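Local coordinates for protein DNA polymerase III subunit beta (Deinococcus radiodurans, PDB 4TRT) that probably confers processivity on DNA polymerases and other proteins by tethering them to DNA as a ring-shaped, head-to-tail homodimer, at residues G131-A136 and R178-S183; R135-V140 and A165-S170; I156-H161 and K187-P192. One frame throughout, in Å; residues are numbered along the deposited sequence.

How the interactions relate
All three interactions lie in the central domain and meet in one antiparallel sheet. Interactions 1 and 2 share helix 130-140 and set it against the neighbouring strands 175-181 and 164-170. Interaction 2 is buried and apolar, valine and alanine methyls with one phenylalanine ring, whereas interaction 1 is only partly buried and has charged side chains at its exposed side. Interaction 3 is different in kind: backbone hydrogen bonds join strand 155-161 to the outermost strand 189-192, mostly buried but with Lys-187 and Asn-188 exposed at one end. Ile-156, Leu-158, Leu-189 and Ile-191 lie on one face, Lys-157 and Ile-190 on the other, near the Glu-159 salt bridge. Leu-158 also packs on Phe-180 of interaction 1.

Interaction 1 (G131-A136 and R178-S183)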
# COMPACT_ATOMS: atom_id res chain seq x y z
N GLY A 131 20.28 -14.00 -11.80
CA GLY A 131 18.86 -14.35 -11.73
C GLY A 131 18.62 -15.68 -11.02
O GLY A 131 17.71 -15.80 -10.22
N GLU A 132 19.45 -16.67 -11.33
CA GLU A 132 19.38 -17.96 -10.67
C GLU A 132 19.67 -17.78 -9.19
O GLU A 132 18.96 -18.30 -8.33
CB GLU A 132 20.38 -18.95 -11.27
CG GLU A 132 20.08 -19.39 -12.71
CD GLU A 132 19.00 -20.45 -12.81
OE1 GLU A 132 18.45 -20.87 -11.77
OE2 GLU A 132 18.70 -20.85 -13.95
N LEU A 133 20.72 -17.02 -8.89
CA LEU A 133 21.12 -16.79 -7.51
C LEU A 133 20.04 -16.05 -6.72
O LEU A 133 19.74 -16.40 -5.59
CB LEU A 133 22.44 -16.02 -7.46
CG LEU A 133 22.97 -15.72 -6.06
CD1 LEU A 133 23.28 -17.03 -5.34
CD2 LEU A 133 24.23 -14.86 -6.16
N SER A 134 19.44 -15.03 -7.33
CA SER A 134 18.38 -14.26 -6.70
C SER A 134 17.15 -15.10 -6.37
O SER A 134 16.60 -15.01 -5.28
CB SER A 134 17.97 -13.10 -7.60
OG SER A 134 17.00 -12.29 -6.93
N ARG A 135 16.69 -15.91 -7.33
CA ARG A 135 15.52 -16.76 -7.08
C ARG A 135 15.85 -17.84 -6.02
O ARG A 135 15.01 -18.14 -5.19
CB ARG A 135 14.93 -17.31 -8.40
CG ARG A 135 13.82 -16.44 -8.99
CD ARG A 135 13.32 -16.86 -10.36
NE ARG A 135 14.04 -16.16 -11.43
CZ ARG A 135 15.12 -16.60 -12.08
NH1 ARG A 135 15.66 -17.78 -11.80
NH2 ARG A 135 15.68 -15.85 -13.03
N ALA A 136 17.08 -18.35 -6.00
CA ALA A 136 17.50 -19.27 -4.94
C ALA A 136 17.47 -18.59 -3.58
O ALA A 136 16.88 -19.11 -2.63
CB ALA A 136 18.87 -19.86 -5.23
N ARG A 178 17.74 -24.52 -1.85
CA ARG A 178 17.55 -24.49 -3.28
C ARG A 178 18.88 -24.71 -4.01
O ARG A 178 19.85 -24.00 -3.75
CB ARG A 178 16.90 -23.19 -3.74
CG ARG A 178 16.49 -23.24 -5.21
CD ARG A 178 15.15 -22.60 -5.48
NE ARG A 178 14.65 -22.95 -6.80
CZ ARG A 178 13.48 -22.56 -7.29
NH1 ARG A 178 12.65 -21.82 -6.57
NH2 ARG A 178 13.12 -22.94 -8.51
N ASP A 179 18.89 -25.70 -4.89
CA ASP A 179 20.01 -26.00 -5.79
C ASP A 179 19.79 -25.23 -7.08
O ASP A 179 18.66 -25.10 -7.53
CB ASP A 179 20.06 -27.51 -6.12
CG ASP A 179 20.54 -28.35 -4.95
OD1 ASP A 179 21.55 -27.98 -4.32
OD2 ASP A 179 19.89 -29.36 -4.63
N PHE A 180 20.88 -24.73 -7.66
CA PHE A 180 20.80 -23.98 -8.91
C PHE A 180 22.10 -24.13 -9.74
O PHE A 180 23.15 -24.44 -9.19
CB PHE A 180 20.49 -22.51 -8.60
CG PHE A 180 21.52 -21.82 -7.76
CD1 PHE A 180 21.53 -21.96 -6.38
CD2 PHE A 180 22.48 -21.00 -8.34
CE1 PHE A 180 22.48 -21.32 -5.60
CE2 PHE A 180 23.44 -20.35 -7.57
CZ PHE A 180 23.44 -20.51 -6.19
N PRO A 181 22.02 -23.93 -11.08
CA PRO A 181 23.22 -24.02 -11.93
C PRO A 181 24.32 -23.03 -11.54
O PRO A 181 24.04 -21.88 -11.22
CB PRO A 181 22.69 -23.70 -13.33
CG PRO A 181 21.22 -23.94 -13.27
CD PRO A 181 20.81 -23.65 -11.87
N ALA A 182 25.57 -23.49 -11.60
CA ALA A 182 26.70 -22.64 -11.26
C ALA A 182 27.89 -22.91 -12.18
O ALA A 182 28.09 -24.03 -12.65
CB ALA A 182 27.09 -22.85 -9.80
N SER A 183 28.65 -21.86 -12.48
CA SER A 183 29.96 -22.00 -13.12
C SER A 183 30.89 -22.14 -11.93
O SER A 183 31.48 -21.16 -11.46
CB SER A 183 30.29 -20.80 -14.00
OG SER A 183 31.39 -21.06 -14.84
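The Phe-180 ring meets three side chains of helix residues 131-136, Glu-132, Leu-133 and Ala-136, all obliquely, while the carbonyl oxygen of Arg-178, two residues earlier in the strand, lies at the ring edge, in plane. Ala-136 CB is 3.6 Å from Phe-180 CD1, and Leu-133 CD1 is 3.6 Å from Phe-180 CZ, so the two methyls meet different ring atoms. The Glu-132 carboxylate plane is nearly parallel to the ring plane, 11° apart, but the side chains slide past each other in opposite directions. The Phe-180 CB already points toward the helix, and chi1 61° puts CG between backbone N and carbonyl carbon. Next along the strand, Pro-181 is crossed by Glu-132 at about a right angle, with Glu-132 OE1 3.6 Å from Pro-181 CD. With an alanine in place of Glu-132, Pro-181 CD and CG would probably lose the carboxylate that covers them, while the CB contact with the ring could remain. Helix 130-140 here packs on the sheet nearly antiparallel to strand 175-181, the segment axes approaching to 8.4 Å, in the helix-on-sheet layering of this family's domains. Further along, the aliphatic part of Arg-178 lies alongside Ala-136, with Arg-178 CG 4.1 Å from both Ala-136 CA and Ala-136 CB. Its guanidinium is held beyond the two segments by Ser-139 OG and Gly-351 O. Arg-178 NH2 stays 6.6 Å from Glu-132 OE1, too far for a salt bridge, although the opposite charges may still attract weakly. On the helix itself, Gly-131 O sits 3.1 Å above one face of the Arg-135 guanidinium, offset toward its rim, and Asp-205 takes the Arg-135 charge in a salt bridge.

Interaction 2 (R135-V140 and A165-S170); sequences RAFSSV and ARVVAS
Apolar contacts dominate, and Val-167 is their hub: its two methyl groups divide the helix partners between them. Val-167 CG2 packs on Ala-136 CB at 3.6 Å and on Val-140 CG2 at 3.8 Å, one helical turn apart. The other branch, Val-167 CG1, lies 3.8 Å from Phe-137 CE1, approaching the ring obliquely while the two side chains cross at about a right angle. The CB of Phe-137 points away from the strand; with CG anti to the carbonyl carbon (chi1 -80°), its ring atoms CD1 and CE1 nevertheless come back within range of the valine. Val-140 CG2 closes the row more loosely, 4.3 Å from Ala-169 CB. These contacts fasten the second half of helix 130-140 onto strand 164-170, nearly parallel at 21° between the segment axes. In this family such helices line the inside of the ring and the sheets form its outer wall, so the residues described here belong to the layer between the two. Val-196, Leu-199 and Ile-200 of helix 193-202 pack against the Phe-137 ring, and Ile-156 and Leu-158 of the adjoining strand reach Val-167.

Contacts of methyl groups with backbone oxygen form a second group. Ala-169 CB comes to 3.2 Å from Val-140 O, a tight approach where the helix finishes, and Val-167 CG2 also touches Ala-136 O.

Hydrogen bonds do not cross between the segments but shape the helix end. Ser-139 OG donates to Arg-135 O over 2.8 Å, tilted 31° from the carbonyl plane, and the same OG is bonded to Arg-178 NH1; Ser-139 N adds a weak bond to Arg-135 O. Val-140 N reaches Phe-137 O at 3.2 Å, while its bond to Ala-136 O is weak.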
# COMPACT_ATOMS: atom_id res chain seq x y z
N ARG A 135 16.69 -15.91 -7.33
CA ARG A 135 15.52 -16.76 -7.08
C ARG A 135 15.85 -17.84 -6.02
O ARG A 135 15.01 -18.14 -5.19
CB ARG A 135 14.93 -17.31 -8.40
CG ARG A 135 13.82 -16.44 -8.99
CD ARG A 135 13.32 -16.86 -10.36
NE ARG A 135 14.04 -16.16 -11.43
CZ ARG A 135 15.12 -16.60 -12.08
NH1 ARG A 135 15.66 -17.78 -11.80
NH2 ARG A 135 15.68 -15.85 -13.03
N ALA A 136 17.08 -18.35 -6.00
CA ALA A 136 17.50 -19.27 -4.94
C ALA A 136 17.47 -18.59 -3.58
O ALA A 136 16.88 -19.11 -2.63
CB ALA A 136 18.87 -19.86 -5.23
N PHE A 137 18.09 -17.41 -3.48
CA PHE A 137 18.01 -16.60 -2.25
C PHE A 137 16.59 -16.38 -1.77
O PHE A 137 16.28 -16.57 -0.59
CB PHE A 137 18.65 -15.22 -2.45
CG PHE A 137 20.15 -15.18 -2.35
CD1 PHE A 137 20.87 -16.10 -1.58
CD2 PHE A 137 20.86 -14.17 -2.98
CE1 PHE A 137 22.25 -16.02 -1.49
CE2 PHE A 137 22.23 -14.08 -2.89
CZ PHE A 137 22.93 -15.01 -2.16
N SER A 138 15.71 -15.99 -2.69
CA SER A 138 14.31 -15.68 -2.35
C SER A 138 13.54 -16.91 -1.89
O SER A 138 12.58 -16.78 -1.14
CB SER A 138 13.58 -15.08 -3.56
OG SER A 138 14.07 -13.80 -3.85
N SER A 139 13.96 -18.09 -2.35
CA SER A 139 13.31 -19.34 -1.99
C SER A 139 13.67 -19.81 -0.58
O SER A 139 12.88 -20.54 0.02
CB SER A 139 13.69 -20.44 -2.98
OG SER A 139 13.20 -20.08 -4.26
N VAL A 140 14.85 -19.43 -0.06
CA VAL A 140 15.31 -19.95 1.25
C VAL A 140 15.40 -18.93 2.37
O VAL A 140 15.46 -19.32 3.53
CB VAL A 140 16.65 -20.70 1.14
CG1 VAL A 140 16.54 -21.74 0.02
CG2 VAL A 140 17.82 -19.72 0.95
N ALA A 165 25.37 -25.20 -7.58
CA ALA A 165 25.55 -24.59 -6.28
C ALA A 165 24.25 -24.73 -5.48
O ALA A 165 23.21 -25.11 -6.03
CB ALA A 165 25.91 -23.12 -6.46
N ARG A 166 24.32 -24.41 -4.20
CA ARG A 166 23.18 -24.57 -3.31
C ARG A 166 23.16 -23.47 -2.27
O ARG A 166 24.22 -23.09 -1.75
CB ARG A 166 23.28 -25.93 -2.60
CG ARG A 166 22.35 -26.09 -1.42
CD ARG A 166 22.50 -27.47 -0.80
NE ARG A 166 21.85 -28.47 -1.62
CZ ARG A 166 21.56 -29.70 -1.21
NH1 ARG A 166 21.87 -30.11 0.01
NH2 ARG A 166 20.94 -30.52 -2.04
N VAL A 167 21.98 -22.94 -1.98
CA VAL A 167 21.82 -22.06 -0.82
C VAL A 167 20.95 -22.75 0.22
O VAL A 167 20.02 -23.47 -0.13
CB VAL A 167 21.22 -20.67 -1.14
CG1 VAL A 167 22.27 -19.80 -1.83
CG2 VAL A 167 19.94 -20.81 -1.95
N VAL A 168 21.27 -22.51 1.49
CA VAL A 168 20.59 -23.16 2.60
C VAL A 168 20.38 -22.15 3.73
O VAL A 168 21.30 -21.38 4.07
CB VAL A 168 21.42 -24.34 3.15
CG1 VAL A 168 20.61 -25.17 4.15
CG2 VAL A 168 21.92 -25.24 2.02
N ALA A 169 19.18 -22.16 4.30
CA ALA A 169 18.90 -21.42 5.52
C ALA A 169 18.19 -22.32 6.52
O ALA A 169 17.51 -23.29 6.13
CB ALA A 169 18.06 -20.21 5.19
N SER A 170 18.34 -21.99 7.81
CA SER A 170 17.77 -22.79 8.86
C SER A 170 17.77 -22.04 10.19
O SER A 170 18.55 -21.11 10.40
CB SER A 170 18.56 -24.10 9.01
OG SER A 170 18.02 -24.92 10.02

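Interaction 3 (I156-H161 and K187-P192); sequences IKLEHH and KNLIIP
Asn-188, just before strand 189-192, crosses Glu-159 obliquely with its side-chain amide, the amide and carboxylate planes being only 17° apart. Asn-188 OD1 stands 3.5 Å from Glu-159 CA, and Asn-188 ND2 lies 3.6 Å from Lys-157 CE, where the lysine, CG anti to its backbone N (chi1 -167°) and extended beyond, crosses it obliquely. That lysine ends in a salt bridge, Lys-157 NZ to Glu-159 OE2 at 2.8 Å, meeting the oxygen from above the carboxylate plane. His-161 NE2 grips Glu-159 OE1 at its anti lone pair, 2.6 Å away and in the histidine ring plane, and Tyr-238 OH also bonds to Glu-159 OE2.

Further along, the strands pair antiparallel. Ile-156 and Ile-191 exchange two hydrogen bonds, and so do Leu-158 and Leu-189, the Leu-158 N to Leu-189 O bond being 2.8 Å long and nearly straight at 171°. Lys-157 and Ile-190 form the non-hydrogen-bonded pair between them, where Ile-190 CA approaches Ile-156 O at 3.4 Å in a CA-H...O contact. On the face of Ile-156, Leu-158, Leu-189 and Ile-191, the leucines lie side by side, Leu-158 CD2 4.1 Å from Leu-189 CD1. Phe-210 adjoins both leucines, and Val-196 touches Ile-156 and Ile-191. With the Lys-157 ammonium and His-161 NE2 bonded to it, the buried Glu-159 carboxylate probably stays ionised, while the apolar side chains of that leucine-isoleucine face need no polar partner.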
# COMPACT_ATOMS: atom_id res chain seq x y z
N ILE A 156 22.73 -17.01 5.35
CA ILE A 156 22.39 -17.99 4.34
C ILE A 156 23.70 -18.63 3.84
O ILE A 156 24.63 -17.92 3.43
CB ILE A 156 21.63 -17.37 3.14
CG1 ILE A 156 20.18 -17.00 3.48
CG2 ILE A 156 21.57 -18.38 2.00
CD1 ILE A 156 20.01 -16.02 4.60
N LYS A 157 23.78 -19.96 3.88
CA LYS A 157 24.97 -20.65 3.41
C LYS A 157 24.91 -20.77 1.89
O LYS A 157 23.87 -21.08 1.34
CB LYS A 157 25.08 -22.05 3.99
CG LYS A 157 26.46 -22.70 3.77
CD LYS A 157 26.40 -24.19 4.00
CE LYS A 157 27.77 -24.87 4.02
NZ LYS A 157 27.58 -26.35 4.01
N LEU A 158 26.04 -20.51 1.23
CA LEU A 158 26.21 -20.83 -0.18
C LEU A 158 27.26 -21.94 -0.31
O LEU A 158 28.36 -21.80 0.22
CB LEU A 158 26.65 -19.59 -0.96
CG LEU A 158 26.93 -19.82 -2.45
CD1 LEU A 158 25.63 -20.16 -3.16
CD2 LEU A 158 27.56 -18.61 -3.11
N GLU A 159 26.90 -23.02 -0.99
CA GLU A 159 27.79 -24.16 -1.24
C GLU A 159 28.04 -24.29 -2.73
O GLU A 159 27.10 -24.15 -3.51
CB GLU A 159 27.12 -25.47 -0.84
CG GLU A 159 26.88 -25.69 0.63
CD GLU A 159 26.10 -26.97 0.90
OE1 GLU A 159 25.89 -27.78 -0.02
OE2 GLU A 159 25.69 -27.17 2.06
N HIS A 160 29.28 -24.59 -3.11
CA HIS A 160 29.59 -24.93 -4.51
C HIS A 160 29.83 -26.41 -4.68
O HIS A 160 30.47 -27.05 -3.84
CB HIS A 160 30.78 -24.13 -5.00
CG HIS A 160 30.44 -22.71 -5.35
ND1 HIS A 160 30.49 -21.70 -4.45
CD2 HIS A 160 30.02 -22.14 -6.55
CE1 HIS A 160 30.12 -20.56 -5.05
NE2 HIS A 160 29.84 -20.83 -6.33
N HIS A 161 29.29 -26.96 -5.77
CA HIS A 161 29.43 -28.39 -6.11
C HIS A 161 29.65 -28.54 -7.59
O HIS A 161 28.85 -29.18 -8.28
CB HIS A 161 28.18 -29.19 -5.73
CG HIS A 161 27.75 -29.04 -4.29
ND1 HIS A 161 28.17 -29.89 -3.32
CD2 HIS A 161 26.89 -28.14 -3.67
CE1 HIS A 161 27.62 -29.53 -2.14
NE2 HIS A 161 26.83 -28.47 -2.36
N LYS A 187 34.35 -21.15 -2.93
CA LYS A 187 34.33 -21.56 -1.53
C LYS A 187 32.99 -21.31 -0.87
O LYS A 187 32.21 -20.45 -1.29
CB LYS A 187 35.47 -20.93 -0.73
CG LYS A 187 35.39 -19.43 -0.53
CD LYS A 187 36.47 -18.96 0.42
CE LYS A 187 36.29 -17.50 0.78
NZ LYS A 187 37.42 -17.05 1.65
N ASN A 188 32.73 -22.07 0.19
CA ASN A 188 31.52 -21.92 0.95
C ASN A 188 31.52 -20.60 1.71
O ASN A 188 32.55 -20.21 2.27
CB ASN A 188 31.29 -23.09 1.90
CG ASN A 188 31.00 -24.39 1.17
OD1 ASN A 188 31.06 -24.46 -0.06
ND2 ASN A 188 30.70 -25.42 1.94
N LEU A 189 30.37 -19.94 1.68
CA LEU A 189 30.18 -18.60 2.25
C LEU A 189 28.91 -18.63 3.11
O LEU A 189 28.00 -19.39 2.82
CB LEU A 189 29.97 -17.58 1.14
CG LEU A 189 31.06 -17.42 0.07
CD1 LEU A 189 30.55 -16.58 -1.08
CD2 LEU A 189 32.32 -16.81 0.66
N ILE A 190 28.87 -17.80 4.14
CA ILE A 190 27.65 -17.55 4.89
C ILE A 190 27.38 -16.05 4.83
O ILE A 190 28.18 -15.25 5.34
CB ILE A 190 27.74 -17.99 6.36
CG1 ILE A 190 28.13 -19.48 6.45
CG2 ILE A 190 26.40 -17.72 7.05
CD1 ILE A 190 28.49 -19.95 7.85
N ILE A 191 26.27 -15.68 4.21
CA ILE A 191 25.91 -14.29 3.95
C ILE A 191 24.84 -13.82 4.95
O ILE A 191 23.82 -14.47 5.08
CB ILE A 191 25.34 -14.12 2.52
CG1 ILE A 191 26.26 -14.75 1.47
CG2 ILE A 191 25.06 -12.65 2.20
CD1 ILE A 191 27.59 -14.07 1.34
N PRO A 192 25.05 -12.69 5.64
CA PRO A 192 24.03 -12.21 6.58
C PRO A 192 22.68 -12.04 5.88
O PRO A 192 22.64 -11.57 4.73
CB PRO A 192 24.58 -10.87 7.06
CG PRO A 192 26.05 -10.97 6.87
CD PRO A 192 26.23 -11.80 5.63